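Local coordinates for protein glutathione S-transferase (Sulfitobacter, PDB 4GF0) that binds glutathione and, as a glutathione S-transferase homolog, probably catalyses its conjugation to electrophilic substrates, at residues 49-54 with 65-70; 99-104 with 141-146; 111-116 with 174-179; 118-121 with 125-128. All blocks are in the same frame, centred on the assembly; numbering follows the deposited sequence.

Interaction 1. Residues 49-54 with 65-70; sequences NPKGRV and LTETGA. With GSH (glutathione), chain D.
With CG beside its backbone N (chi1 -68°) and a bend at chi3 (-77°), K51 brings its ammonium group across to T66 and E67, while E67, bent at chi2 (-68°), turns its carboxylate back toward it although its CB leads away. K51 NZ donates to T66 OG1 at 2.8 Å, the two side chains meeting tip to tip, and to E67 OE2 at 2.9 Å in a salt bridge that uses the anti lone pair of that oxygen. The other carboxylate oxygen, E67 OE1, accepts from glutathione N1 at 2.8 Å, so each oxygen of the acid faces a different amine and K51 acts as a second-shell partner of the ligand-binding group. Beside this polar pair, the methyl T66 CG2 lies 3.5 Å from N49 CG. The amide of N49 braces its own turn: OD1 takes the K51 N-H in an Asx turn, and ND2 donates to R53 O. Glutathione spans both segments, V54 pairing its backbone N and O with ligand O2 and N2, and T68 N holding O11 at 2.9 Å. Backbone pairing with the cysteinyl part and N-terminal helix-end binding of the gamma-glutamyl carboxylate are the hallmarks of the thioredoxin-like glutathione site of glutathione transferases.

Interaction 2. Residues 99-104 with 141-146; sequences MYYLAS and ADFVES
Y101 and F143 pack against each other between helices 89-111 and 123-148, two long helices of the all-helical C-terminal domain of the glutathione transferase fold. The dense part of the contact is this aromatic pair. F143 CD2 sits over one face of the tyrosine ring, displaced toward its rim and 3.6 Å from Y101 CZ. The ring planes are inclined by 33°, with centroids 4.7 Å apart, an oblique meeting that is neither a parallel stack nor an edge-to-face pair. Both rings reach across between the helices because each CG is anti to its backbone N (chi1 177° for Y101 and -174° for F143).

Packing thins toward V144, whose methyl CG2 comes only to 4.5 Å from Y101 CE2. The interface is asymmetric in burial too: Y101 and V144 are buried, whereas F143 remains partly exposed and its neighbours D142 and S146 lie on the solvent side of helix 123-148. C140 and I148 of that same helix also touch Y101, and I186 of helix 184-194 packs on V144, so the tyrosine and the valine are enclosed from further directions. On helix 89-111, Y100 points to the dimer interface instead, where its ring stacks on Y100 of the second subunit. S104, one turn further on, folds its hydroxyl back onto its own helix: S104 OG donates to Y100 O at 2.7 Å, while S104 N reaches that carbonyl oxygen from the opposite face of its plane.

Interaction 3. Residues 111-116 with 174-179; sequences AHKMRG and DGDGVD. With GSH (glutathione), chain D.
The loop after helix 89-111 contributes R115 to the glutathione pocket, and two residues earlier it is tied to the 174-179 turn by a salt bridge between K113 and D176. K113 runs out with CG anti to its backbone N (chi1 -174°) and bends at chi3 (79°), which carries NZ to D176 OD1, nearly along the C-O axis of that oxygen; the modelled separation of 2.5 Å is so short that its exact value is doubtful. The second carboxylate oxygen, D176 OD2, is hydrogen-bonded to H110, so both oxygens of the acid have partners, which probably limits its rotation. D176 stands in a type I turn from D174 to G177, closed by G177 N donating to D174 O at 3.0 Å; at the backbone angles of G177 (phi 91°) a CB would be jammed against the carbonyl oxygen of D176, which calls for glycine.

On the ligand side, the guanidinium of R115 lies with one face over the glycyl carboxylate of glutathione, C3 being centred above it at 3.7 Å. The nearest pair is R115 NE and ligand O31, 3.4 Å apart. A leucine in place of R115 would probably leave that carboxylate without the positive charge over it. F35 also touches R115. The contact thus joins the loop leading from helix 89-111 to helix 123-148 with the one between helices 162-170 and 184-194, while V133 of helix 123-148 packs against both K113 and D176.

Interaction 4. Residues 118-121 with 125-128; sequences RWAK and SFED. With GSH (glutathione), chain D.
S125 opens the contact from the start of helix 123-148, its CB lying 3.9 Å from A120 CB. Its hydroxyl is engaged across the dimer, hydrogen-bonded to D128 of the second subunit. F126 follows and makes the broader contact: with CG beside the backbone N (chi1 -59°), its ring swings toward the preceding loop and turns an edge to the chain there. A120 O lies at that edge, in the ring plane and 3.3 Å from F126 CE1, while A120 CB is 4.0 Å from the same atom. K121 O approaches F126 CZ obliquely at 3.6 Å. Replacing F126 with an alanine would probably open a gap beside the A120 and K121 carbonyls and give the loop more freedom to shift. D128, at the end of the segment, turns to the second subunit, where its carboxylate takes hydrogen bonds from K121 N and S125 OG. At the start of 118-121, R118 extends to glutathione and donates from NH2 to O31 at 2.9 Å, a fairly straight bond (161°), with a weak second bond to OE1. The loop thus runs from the ligand, past helix 89-111, where A111 touches R118 and W119, to the first turns of helix 123-148 at the dimer interface.

In the fold
Interactions 1, 3 and 4 converge on one glutathione: the thioredoxin-like domain supplies interaction 1, and the loop between helices 89-111 and 123-148 supplies the arginines of interactions 3 and 4. Interactions 1 and 4 meet where R53 NH2 and R118 NE lie 3.4 Å apart, like charges gathered beside the anionic ligand. Interactions 3 and 4 have centres about 14 Å apart and touch directly, H112 NE2 lying 3.4 Å from W119 CE3. Interaction 2 joins the helices that flank this loop; its centre is about 20 Å from that of interaction 1, yet G69 O reaches M99 CE at 3.8 Å. The second subunit reaches all four, in interaction 3 through H112.

Interaction 1. Residues 49-54 with 65-70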
loop_
_atom_site.group_PDB
_atom_site.type_symbol
_atom_site.label_atom_id
_atom_site.label_comp_id
_atom_site.label_asym_id
_atom_site.label_seq_id
_atom_site.Cartn_x
_atom_site.Cartn_y
_atom_site.Cartn_z
ATOM N N ASN A 49 4.212 3.137 16.897
ATOM C CA ASN A 49 4.512 2.694 15.543
ATOM C C ASN A 49 6.004 2.774 15.276
ATOM O O ASN A 49 6.536 3.863 15.038
ATOM C CB ASN A 49 3.765 3.531 14.503
ATOM C CG ASN A 49 4.061 3.074 13.082
ATOM O OD1 ASN A 49 4.648 2.002 12.877
ATOM N ND2 ASN A 49 3.642 3.869 12.096
ATOM N N PRO A 50 6.691 1.619 15.316
ATOM C CA PRO A 50 8.145 1.583 15.112
ATOM C C PRO A 50 8.579 2.160 13.761
ATOM O O PRO A 50 9.743 2.525 13.615
ATOM C CB PRO A 50 8.467 0.087 15.168
ATOM C CG PRO A 50 7.374 -0.509 15.988
ATOM C CD PRO A 50 6.147 0.294 15.668
ATOM N N LYS A 51 7.667 2.233 12.791
ATOM C CA LYS A 51 7.998 2.821 11.491
ATOM C C LYS A 51 8.050 4.348 11.535
ATOM O O LYS A 51 8.564 4.982 10.610
ATOM C CB LYS A 51 7.017 2.336 10.414
ATOM C CG LYS A 51 7.179 0.857 10.099
ATOM C CD LYS A 51 6.120 0.362 9.125
ATOM C CE LYS A 51 4.782 0.169 9.818
ATOM N NZ LYS A 51 3.803 -0.457 8.867
ATOM N N GLY A 52 7.509 4.934 12.600
ATOM C CA GLY A 52 7.603 6.372 12.805
ATOM C C GLY A 52 6.764 7.162 11.819
ATOM O O GLY A 52 7.159 8.255 11.399
ATOM N N ARG A 53 5.614 6.611 11.442
ATOM C CA ARG A 53 4.731 7.270 10.482
ATOM C C ARG A 53 3.338 7.396 11.048
ATOM O O ARG A 53 2.962 6.651 11.958
ATOM C CB ARG A 53 4.631 6.475 9.172
ATOM C CG ARG A 53 5.937 5.998 8.590
ATOM C CD ARG A 53 6.791 7.127 8.032
ATOM N NE ARG A 53 8.000 6.559 7.430
ATOM C CZ ARG A 53 8.020 5.985 6.231
ATOM N NH1 ARG A 53 6.905 5.935 5.502
ATOM N NH2 ARG A 53 9.146 5.466 5.756
ATOM N N VAL A 54 2.564 8.325 10.495
ATOM C CA VAL A 54 1.119 8.336 10.727
ATOM C C VAL A 54 0.465 7.926 9.400
ATOM O O VAL A 54 1.013 8.197 8.331
ATOM C CB VAL A 54 0.614 9.728 11.202
ATOM C CG1 VAL A 54 1.189 10.067 12.570
ATOM C CG2 VAL A 54 0.985 10.810 10.193
ATOM N N LEU A 65 -2.726 -0.862 14.746
ATOM C CA LEU A 65 -2.655 -1.149 13.313
ATOM C C LEU A 65 -1.979 0.005 12.581
ATOM O O LEU A 65 -2.110 1.169 12.970
ATOM C CB LEU A 65 -4.056 -1.347 12.739
ATOM C CG LEU A 65 -4.893 -2.469 13.362
ATOM C CD1 LEU A 65 -6.315 -2.409 12.778
ATOM C CD2 LEU A 65 -4.253 -3.815 13.076
ATOM N N THR A 66 -1.253 -0.324 11.521
ATOM C CA THR A 66 -0.631 0.690 10.669
ATOM C C THR A 66 -0.930 0.420 9.205
ATOM O O THR A 66 -1.406 -0.670 8.859
ATOM C CB THR A 66 0.898 0.723 10.819
ATOM O OG1 THR A 66 1.445 -0.543 10.423
ATOM C CG2 THR A 66 1.291 1.019 12.267
ATOM N N GLU A 67 -0.588 1.414 8.374
ATOM C CA GLU A 67 -0.744 1.440 6.903
ATOM C C GLU A 67 -2.134 1.888 6.486
ATOM O O GLU A 67 -3.122 1.183 6.691
ATOM C CB GLU A 67 -0.370 0.122 6.212
ATOM C CG GLU A 67 1.074 -0.326 6.449
ATOM C CD GLU A 67 2.106 0.575 5.784
ATOM O OE1 GLU A 67 1.773 1.262 4.788
ATOM O OE2 GLU A 67 3.265 0.585 6.253
ATOM N N THR A 68 -2.191 3.071 5.889
ATOM C CA THR A 68 -3.461 3.690 5.536
ATOM C C THR A 68 -4.450 2.719 4.880
ATOM O O THR A 68 -5.602 2.618 5.307
ATOM C CB THR A 68 -3.208 4.891 4.621
ATOM O OG1 THR A 68 -2.388 5.837 5.322
ATOM C CG2 THR A 68 -4.522 5.573 4.222
ATOM N N GLY A 69 -4.011 1.988 3.860
ATOM C CA GLY A 69 -4.934 1.130 3.130
ATOM C C GLY A 69 -5.512 0.032 4.003
ATOM O O GLY A 69 -6.679 -0.350 3.857
ATOM N N ALA A 70 -4.692 -0.495 4.910
ATOM C CA ALA A 70 -5.141 -1.538 5.828
ATOM C C ALA A 70 -6.152 -0.969 6.814
ATOM O O ALA A 70 -7.159 -1.610 7.136
ATOM C CB ALA A 70 -3.938 -2.152 6.573
HETATM N N1 GSH D . 2.799 3.592 3.664
HETATM C CA1 GSH D . 2.380 4.442 4.756
HETATM C C1 GSH D . 0.887 4.516 4.800
HETATM O O11 GSH D . 0.287 4.595 5.906
HETATM O O12 GSH D . 0.224 4.527 3.728
HETATM C CB1 GSH D . 2.912 5.842 4.560
HETATM C CG1 GSH D . 2.864 6.542 5.921
HETATM C CD1 GSH D . 3.637 7.863 5.836
HETATM O OE1 GSH D . 4.725 7.924 5.262
HETATM N N2 GSH D . 3.057 9.054 6.448
HETATM C CA2 GSH D . 3.775 10.303 6.387
HETATM C C2 GSH D . 4.652 10.381 7.609
HETATM O O2 GSH D . 4.320 9.836 8.654
HETATM C CB2 GSH D . 2.834 11.465 6.378
HETATM S SG2 GSH D . 1.904 11.476 4.854
HETATM N N3 GSH D . 5.925 11.089 7.575
HETATM C CA3 GSH D . 6.727 11.140 8.792
HETATM C C3 GSH D . 8.198 10.996 8.488
HETATM O O31 GSH D . 8.577 10.525 7.377
HETATM O O32 GSH D . 9.062 11.330 9.360
#

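Interaction 2. Residues 99-104 with 141-146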
loop_
_atom_site.group_PDB
_atom_site.type_symbol
_atom_site.label_atom_id
_atom_site.label_comp_id
_atom_site.label_asym_id
_atom_site.label_seq_id
_atom_site.Cartn_x
_atom_site.Cartn_y
_atom_site.Cartn_z
ATOM N N MET A 99 -6.294 2.192 -4.442
ATOM C CA MET A 99 -5.636 2.353 -3.143
ATOM C C MET A 99 -4.168 1.929 -3.182
ATOM O O MET A 99 -3.302 2.639 -2.684
ATOM C CB MET A 99 -6.404 1.615 -2.042
ATOM C CG MET A 99 -7.824 2.150 -1.857
ATOM S SD MET A 99 -8.908 0.980 -0.998
ATOM C CE MET A 99 -8.160 0.959 0.621
ATOM N N TYR A 100 -3.880 0.784 -3.782
ATOM C CA TYR A 100 -2.490 0.349 -3.872
ATOM C C TYR A 100 -1.674 1.242 -4.789
ATOM O O TYR A 100 -0.487 1.440 -4.542
ATOM C CB TYR A 100 -2.379 -1.114 -4.299
ATOM C CG TYR A 100 -2.531 -2.077 -3.139
ATOM C CD1 TYR A 100 -1.435 -2.453 -2.379
ATOM C CD2 TYR A 100 -3.770 -2.607 -2.811
ATOM C CE1 TYR A 100 -1.563 -3.334 -1.315
ATOM C CE2 TYR A 100 -3.915 -3.486 -1.742
ATOM C CZ TYR A 100 -2.804 -3.848 -1.008
ATOM O OH TYR A 100 -2.935 -4.727 0.032
ATOM N N TYR A 101 -2.295 1.771 -5.843
ATOM C CA TYR A 101 -1.602 2.732 -6.708
ATOM C C TYR A 101 -1.179 3.958 -5.900
ATOM O O TYR A 101 -0.060 4.460 -6.027
ATOM C CB TYR A 101 -2.479 3.174 -7.886
ATOM C CG TYR A 101 -1.801 4.218 -8.737
ATOM C CD1 TYR A 101 -0.848 3.857 -9.674
ATOM C CD2 TYR A 101 -2.096 5.565 -8.585
ATOM C CE1 TYR A 101 -0.213 4.800 -10.447
ATOM C CE2 TYR A 101 -1.462 6.526 -9.366
ATOM C CZ TYR A 101 -0.526 6.131 -10.293
ATOM O OH TYR A 101 0.115 7.067 -11.068
ATOM N N LEU A 102 -2.093 4.457 -5.080
ATOM C CA LEU A 102 -1.782 5.604 -4.240
ATOM C C LEU A 102 -0.665 5.255 -3.252
ATOM O O LEU A 102 0.280 6.029 -3.082
ATOM C CB LEU A 102 -3.045 6.096 -3.506
ATOM C CG LEU A 102 -4.111 6.657 -4.464
ATOM C CD1 LEU A 102 -5.384 6.997 -3.678
ATOM C CD2 LEU A 102 -3.623 7.887 -5.232
ATOM N N ALA A 103 -0.753 4.079 -2.635
ATOM C CA ALA A 103 0.240 3.650 -1.644
ATOM C C ALA A 103 1.636 3.424 -2.219
ATOM O O ALA A 103 2.637 3.729 -1.564
ATOM C CB ALA A 103 -0.233 2.373 -0.931
ATOM N N SER A 104 1.705 2.890 -3.437
ATOM C CA SER A 104 2.976 2.432 -4.015
ATOM C C SER A 104 3.595 3.419 -4.993
ATOM O O SER A 104 4.809 3.363 -5.267
ATOM C CB SER A 104 2.762 1.095 -4.733
ATOM O OG SER A 104 1.888 1.248 -5.847
ATOM N N ALA A 141 -1.189 12.298 -11.636
ATOM C CA ALA A 141 -2.506 12.908 -11.817
ATOM C C ALA A 141 -3.090 12.546 -13.185
ATOM O O ALA A 141 -4.301 12.304 -13.307
ATOM C CB ALA A 141 -2.438 14.406 -11.634
ATOM N N ASP A 142 -2.228 12.484 -14.198
ATOM C CA ASP A 142 -2.629 12.057 -15.543
ATOM C C ASP A 142 -3.272 10.674 -15.506
ATOM O O ASP A 142 -4.333 10.441 -16.096
ATOM C CB ASP A 142 -1.419 12.002 -16.479
ATOM C CG ASP A 142 -0.948 13.364 -16.924
ATOM O OD1 ASP A 142 -1.642 14.367 -16.662
ATOM O OD2 ASP A 142 0.126 13.422 -17.565
ATOM N N PHE A 143 -2.611 9.754 -14.815
ATOM C CA PHE A 143 -3.123 8.398 -14.660
ATOM C C PHE A 143 -4.408 8.323 -13.845
ATOM O O PHE A 143 -5.308 7.541 -14.168
ATOM C CB PHE A 143 -2.065 7.498 -14.030
ATOM C CG PHE A 143 -2.474 6.058 -13.961
ATOM C CD1 PHE A 143 -2.351 5.244 -15.074
ATOM C CD2 PHE A 143 -2.986 5.524 -12.797
ATOM C CE1 PHE A 143 -2.728 3.911 -15.025
ATOM C CE2 PHE A 143 -3.373 4.195 -12.741
ATOM C CZ PHE A 143 -3.238 3.388 -13.857
ATOM N N VAL A 144 -4.491 9.100 -12.770
ATOM C CA VAL A 144 -5.720 9.172 -11.996
ATOM C C VAL A 144 -6.874 9.591 -12.900
ATOM O O VAL A 144 -7.933 8.962 -12.902
ATOM C CB VAL A 144 -5.599 10.181 -10.832
ATOM C CG1 VAL A 144 -6.977 10.506 -10.254
ATOM C CG2 VAL A 144 -4.690 9.623 -9.748
ATOM N N GLU A 145 -6.646 10.651 -13.669
ATOM C CA GLU A 145 -7.670 11.236 -14.524
ATOM C C GLU A 145 -8.120 10.257 -15.612
ATOM O O GLU A 145 -9.300 10.166 -15.924
ATOM C CB GLU A 145 -7.148 12.547 -15.138
ATOM C CG GLU A 145 -8.112 13.269 -16.069
ATOM C CD GLU A 145 -9.204 14.017 -15.323
ATOM O OE1 GLU A 145 -9.126 14.136 -14.077
ATOM O OE2 GLU A 145 -10.146 14.500 -15.986
ATOM N N SER A 146 -7.184 9.496 -16.160
ATOM C CA SER A 146 -7.485 8.651 -17.310
ATOM C C SER A 146 -7.873 7.225 -16.928
ATOM O O SER A 146 -8.598 6.559 -17.666
ATOM C CB SER A 146 -6.287 8.609 -18.254
ATOM O OG SER A 146 -5.230 7.886 -17.654
#

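Interaction 3. Residues 111-116 with 174-179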
loop_
_atom_site.group_PDB
_atom_site.type_symbol
_atom_site.label_atom_id
_atom_site.label_comp_id
_atom_site.label_asym_id
_atom_site.label_seq_id
_atom_site.Cartn_x
_atom_site.Cartn_y
_atom_site.Cartn_z
ATOM N N ALA A 111 6.476 11.715 -1.611
ATOM C CA ALA A 111 7.394 11.531 -0.486
ATOM C C ALA A 111 8.816 11.924 -0.846
ATOM O O ALA A 111 9.621 12.231 0.035
ATOM C CB ALA A 111 7.357 10.088 0.001
ATOM N N HIS A 112 9.123 11.924 -2.137
ATOM C CA HIS A 112 10.462 12.306 -2.581
ATOM C C HIS A 112 10.723 13.806 -2.464
ATOM O O HIS A 112 11.859 14.261 -2.645
ATOM C CB HIS A 112 10.731 11.810 -4.006
ATOM C CG HIS A 112 11.037 10.354 -4.082
ATOM N ND1 HIS A 112 10.074 9.368 -3.915
ATOM C CD2 HIS A 112 12.205 9.698 -4.267
ATOM C CE1 HIS A 112 10.639 8.184 -4.021
ATOM N NE2 HIS A 112 11.936 8.355 -4.237
ATOM N N LYS A 113 9.686 14.578 -2.159
ATOM C CA LYS A 113 9.863 16.017 -1.993
ATOM C C LYS A 113 10.610 16.353 -0.707
ATOM O O LYS A 113 11.571 17.130 -0.728
ATOM C CB LYS A 113 8.518 16.753 -2.022
ATOM C CG LYS A 113 8.670 18.273 -1.997
ATOM C CD LYS A 113 7.372 18.990 -2.352
ATOM C CE LYS A 113 6.402 19.028 -1.194
ATOM N NZ LYS A 113 5.203 19.862 -1.522
ATOM N N MET A 114 10.163 15.770 0.404
ATOM C CA MET A 114 10.699 16.088 1.726
ATOM C C MET A 114 11.419 14.937 2.427
ATOM O O MET A 114 12.149 15.164 3.393
ATOM C CB MET A 114 9.576 16.582 2.645
ATOM C CG MET A 114 8.919 17.882 2.218
ATOM S SD MET A 114 10.094 19.251 2.134
ATOM C CE MET A 114 8.999 20.655 2.360
ATOM N N ARG A 115 11.194 13.707 1.970
ATOM C CA ARG A 115 11.769 12.538 2.635
ATOM C C ARG A 115 12.768 11.814 1.741
ATOM O O ARG A 115 12.882 10.589 1.794
ATOM C CB ARG A 115 10.675 11.556 3.080
ATOM C CG ARG A 115 9.498 12.206 3.773
ATOM C CD ARG A 115 9.896 12.862 5.073
ATOM N NE ARG A 115 8.742 13.479 5.725
ATOM C CZ ARG A 115 8.810 14.266 6.792
ATOM N NH1 ARG A 115 9.984 14.545 7.336
ATOM N NH2 ARG A 115 7.700 14.775 7.315
ATOM N N GLY A 116 13.492 12.578 0.930
ATOM C CA GLY A 116 14.519 12.016 0.071
ATOM C C GLY A 116 15.551 11.206 0.836
ATOM O O GLY A 116 16.135 10.267 0.292
ATOM N N ASP A 174 -1.580 20.871 -5.661
ATOM C CA ASP A 174 -1.278 22.297 -5.818
ATOM C C ASP A 174 0.049 22.635 -5.144
ATOM O O ASP A 174 0.908 23.299 -5.739
ATOM C CB ASP A 174 -2.399 23.164 -5.237
ATOM C CG ASP A 174 -3.585 23.304 -6.179
ATOM O OD1 ASP A 174 -3.471 22.909 -7.358
ATOM O OD2 ASP A 174 -4.628 23.834 -5.740
ATOM N N GLY A 175 0.215 22.143 -3.918
ATOM C CA GLY A 175 1.427 22.349 -3.147
ATOM C C GLY A 175 2.649 21.707 -3.777
ATOM O O GLY A 175 3.781 22.147 -3.544
ATOM N N ASP A 176 2.430 20.663 -4.575
ATOM C CA ASP A 176 3.531 19.989 -5.251
ATOM C C ASP A 176 3.809 20.582 -6.630
ATOM O O ASP A 176 4.668 20.089 -7.354
ATOM C CB ASP A 176 3.278 18.472 -5.362
ATOM C CG ASP A 176 3.450 17.745 -4.035
ATOM O OD1 ASP A 176 3.895 18.379 -3.055
ATOM O OD2 ASP A 176 3.147 16.531 -3.970
ATOM N N GLY A 177 3.077 21.632 -6.994
ATOM C CA GLY A 177 3.303 22.310 -8.258
ATOM C C GLY A 177 2.483 21.796 -9.432
ATOM O O GLY A 177 2.869 21.997 -10.591
ATOM N N VAL A 178 1.356 21.146 -9.140
ATOM C CA VAL A 178 0.446 20.635 -10.168
ATOM C C VAL A 178 -0.922 21.309 -10.036
ATOM O O VAL A 178 -1.496 21.337 -8.947
ATOM C CB VAL A 178 0.248 19.108 -10.031
ATOM C CG1 VAL A 178 -0.669 18.580 -11.139
ATOM C CG2 VAL A 178 1.590 18.382 -10.066
ATOM N N ASP A 179 -1.441 21.859 -11.133
ATOM C CA ASP A 179 -2.762 22.494 -11.102
ATOM C C ASP A 179 -3.847 21.425 -11.156
ATOM O O ASP A 179 -4.005 20.771 -12.183
ATOM C CB ASP A 179 -2.941 23.433 -12.301
ATOM C CG ASP A 179 -2.276 24.782 -12.105
ATOM O OD1 ASP A 179 -2.351 25.324 -10.984
ATOM O OD2 ASP A 179 -1.689 25.305 -13.082
HETATM N N1 GSH D . 2.799 3.592 3.664
HETATM C CA1 GSH D . 2.380 4.442 4.756
HETATM C C1 GSH D . 0.887 4.516 4.800
HETATM O O11 GSH D . 0.287 4.595 5.906
HETATM O O12 GSH D . 0.224 4.527 3.728
HETATM C CB1 GSH D . 2.912 5.842 4.560
HETATM C CG1 GSH D . 2.864 6.542 5.921
HETATM C CD1 GSH D . 3.637 7.863 5.836
HETATM O OE1 GSH D . 4.725 7.924 5.262
HETATM N N2 GSH D . 3.057 9.054 6.448
HETATM C CA2 GSH D . 3.775 10.303 6.387
HETATM C C2 GSH D . 4.652 10.381 7.609
HETATM O O2 GSH D . 4.320 9.836 8.654
HETATM C CB2 GSH D . 2.834 11.465 6.378
HETATM S SG2 GSH D . 1.904 11.476 4.854
HETATM N N3 GSH D . 5.925 11.089 7.575
HETATM C CA3 GSH D . 6.727 11.140 8.792
HETATM C C3 GSH D . 8.198 10.996 8.488
HETATM O O31 GSH D . 8.577 10.525 7.377
HETATM O O32 GSH D . 9.062 11.330 9.360
#

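Interaction 4. Residues 118-121 with 125-128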
loop_
_atom_site.group_PDB
_atom_site.type_symbol
_atom_site.label_atom_id
_atom_site.label_comp_id
_atom_site.label_asym_id
_atom_site.label_seq_id
_atom_site.Cartn_x
_atom_site.Cartn_y
_atom_site.Cartn_z
ATOM N N ARG A 118 15.167 8.991 2.897
ATOM C CA ARG A 118 14.797 7.580 2.970
ATOM C C ARG A 118 15.610 6.712 2.009
ATOM O O ARG A 118 15.818 5.527 2.268
ATOM C CB ARG A 118 13.312 7.396 2.665
ATOM C CG ARG A 118 12.402 7.937 3.738
ATOM C CD ARG A 118 10.959 7.668 3.378
ATOM N NE ARG A 118 10.034 8.342 4.281
ATOM C CZ ARG A 118 8.737 8.485 4.040
ATOM N NH1 ARG A 118 8.216 7.996 2.919
ATOM N NH2 ARG A 118 7.965 9.118 4.916
ATOM N N TRP A 119 16.060 7.291 0.898
ATOM C CA TRP A 119 16.635 6.486 -0.174
ATOM C C TRP A 119 18.003 6.976 -0.647
ATOM O O TRP A 119 18.642 6.318 -1.459
ATOM C CB TRP A 119 15.678 6.436 -1.377
ATOM C CG TRP A 119 14.310 5.972 -1.020
ATOM C CD1 TRP A 119 13.925 4.692 -0.760
ATOM C CD2 TRP A 119 13.134 6.786 -0.889
ATOM N NE1 TRP A 119 12.575 4.659 -0.457
ATOM C CE2 TRP A 119 12.071 5.926 -0.538
ATOM C CE3 TRP A 119 12.883 8.154 -1.026
ATOM C CZ2 TRP A 119 10.767 6.398 -0.321
ATOM C CZ3 TRP A 119 11.593 8.615 -0.821
ATOM C CH2 TRP A 119 10.549 7.738 -0.467
ATOM N N ALA A 120 18.431 8.130 -0.147
ATOM C CA ALA A 120 19.693 8.748 -0.562
ATOM C C ALA A 120 20.320 9.498 0.602
ATOM O O ALA A 120 19.655 9.763 1.601
ATOM C CB ALA A 120 19.472 9.698 -1.740
ATOM N N LYS A 121 21.596 9.853 0.461
ATOM C CA LYS A 121 22.320 10.526 1.531
ATOM C C LYS A 121 22.811 11.923 1.156
ATOM O O LYS A 121 22.994 12.771 2.026
ATOM C CB LYS A 121 23.503 9.670 1.992
ATOM C CG LYS A 121 23.148 8.710 3.116
ATOM C CD LYS A 121 24.212 7.635 3.287
ATOM C CE LYS A 121 23.800 6.606 4.337
ATOM N NZ LYS A 121 23.941 7.106 5.733
ATOM N N SER A 125 21.483 14.918 -4.301
ATOM C CA SER A 125 20.457 13.931 -4.630
ATOM C C SER A 125 19.085 14.398 -4.154
ATOM O O SER A 125 18.078 14.201 -4.837
ATOM C CB SER A 125 20.778 12.567 -4.006
ATOM O OG SER A 125 22.006 12.060 -4.507
ATOM N N PHE A 126 19.039 15.011 -2.976
ATOM C CA PHE A 126 17.774 15.507 -2.450
ATOM C C PHE A 126 17.217 16.598 -3.356
ATOM O O PHE A 126 16.008 16.643 -3.595
ATOM C CB PHE A 126 17.936 16.055 -1.030
ATOM C CG PHE A 126 18.457 15.051 -0.040
ATOM C CD1 PHE A 126 18.193 13.699 -0.195
ATOM C CD2 PHE A 126 19.208 15.464 1.055
ATOM C CE1 PHE A 126 18.672 12.775 0.723
ATOM C CE2 PHE A 126 19.688 14.545 1.974
ATOM C CZ PHE A 126 19.421 13.202 1.807
ATOM N N GLU A 127 18.095 17.472 -3.850
ATOM C CA GLU A 127 17.677 18.590 -4.683
ATOM C C GLU A 127 17.150 18.089 -6.014
ATOM O O GLU A 127 16.157 18.603 -6.534
ATOM C CB GLU A 127 18.838 19.577 -4.897
ATOM C CG GLU A 127 19.286 20.268 -3.619
ATOM C CD GLU A 127 20.554 21.077 -3.802
ATOM O OE1 GLU A 127 21.120 21.071 -4.920
ATOM O OE2 GLU A 127 20.989 21.717 -2.821
ATOM N N ASP A 128 17.842 17.092 -6.562
ATOM C CA ASP A 128 17.453 16.439 -7.806
ATOM C C ASP A 128 16.053 15.840 -7.640
ATOM O O ASP A 128 15.149 16.122 -8.429
ATOM C CB ASP A 128 18.469 15.337 -8.140
ATOM C CG ASP A 128 18.193 14.648 -9.463
ATOM O OD1 ASP A 128 17.264 15.062 -10.188
ATOM O OD2 ASP A 128 18.927 13.687 -9.787
HETATM N N1 GSH D . 2.799 3.592 3.664
HETATM C CA1 GSH D . 2.380 4.442 4.756
HETATM C C1 GSH D . 0.887 4.516 4.800
HETATM O O11 GSH D . 0.287 4.595 5.906
HETATM O O12 GSH D . 0.224 4.527 3.728
HETATM C CB1 GSH D . 2.912 5.842 4.560
HETATM C CG1 GSH D . 2.864 6.542 5.921
HETATM C CD1 GSH D . 3.637 7.863 5.836
HETATM O OE1 GSH D . 4.725 7.924 5.262
HETATM N N2 GSH D . 3.057 9.054 6.448
HETATM C CA2 GSH D . 3.775 10.303 6.387
HETATM C C2 GSH D . 4.652 10.381 7.609
HETATM O O2 GSH D . 4.320 9.836 8.654
HETATM C CB2 GSH D . 2.834 11.465 6.378
HETATM S SG2 GSH D . 1.904 11.476 4.854
HETATM N N3 GSH D . 5.925 11.089 7.575
HETATM C CA3 GSH D . 6.727 11.140 8.792
HETATM C C3 GSH D . 8.198 10.996 8.488
HETATM O O31 GSH D . 8.577 10.525 7.377
HETATM O O32 GSH D . 9.062 11.330 9.360
#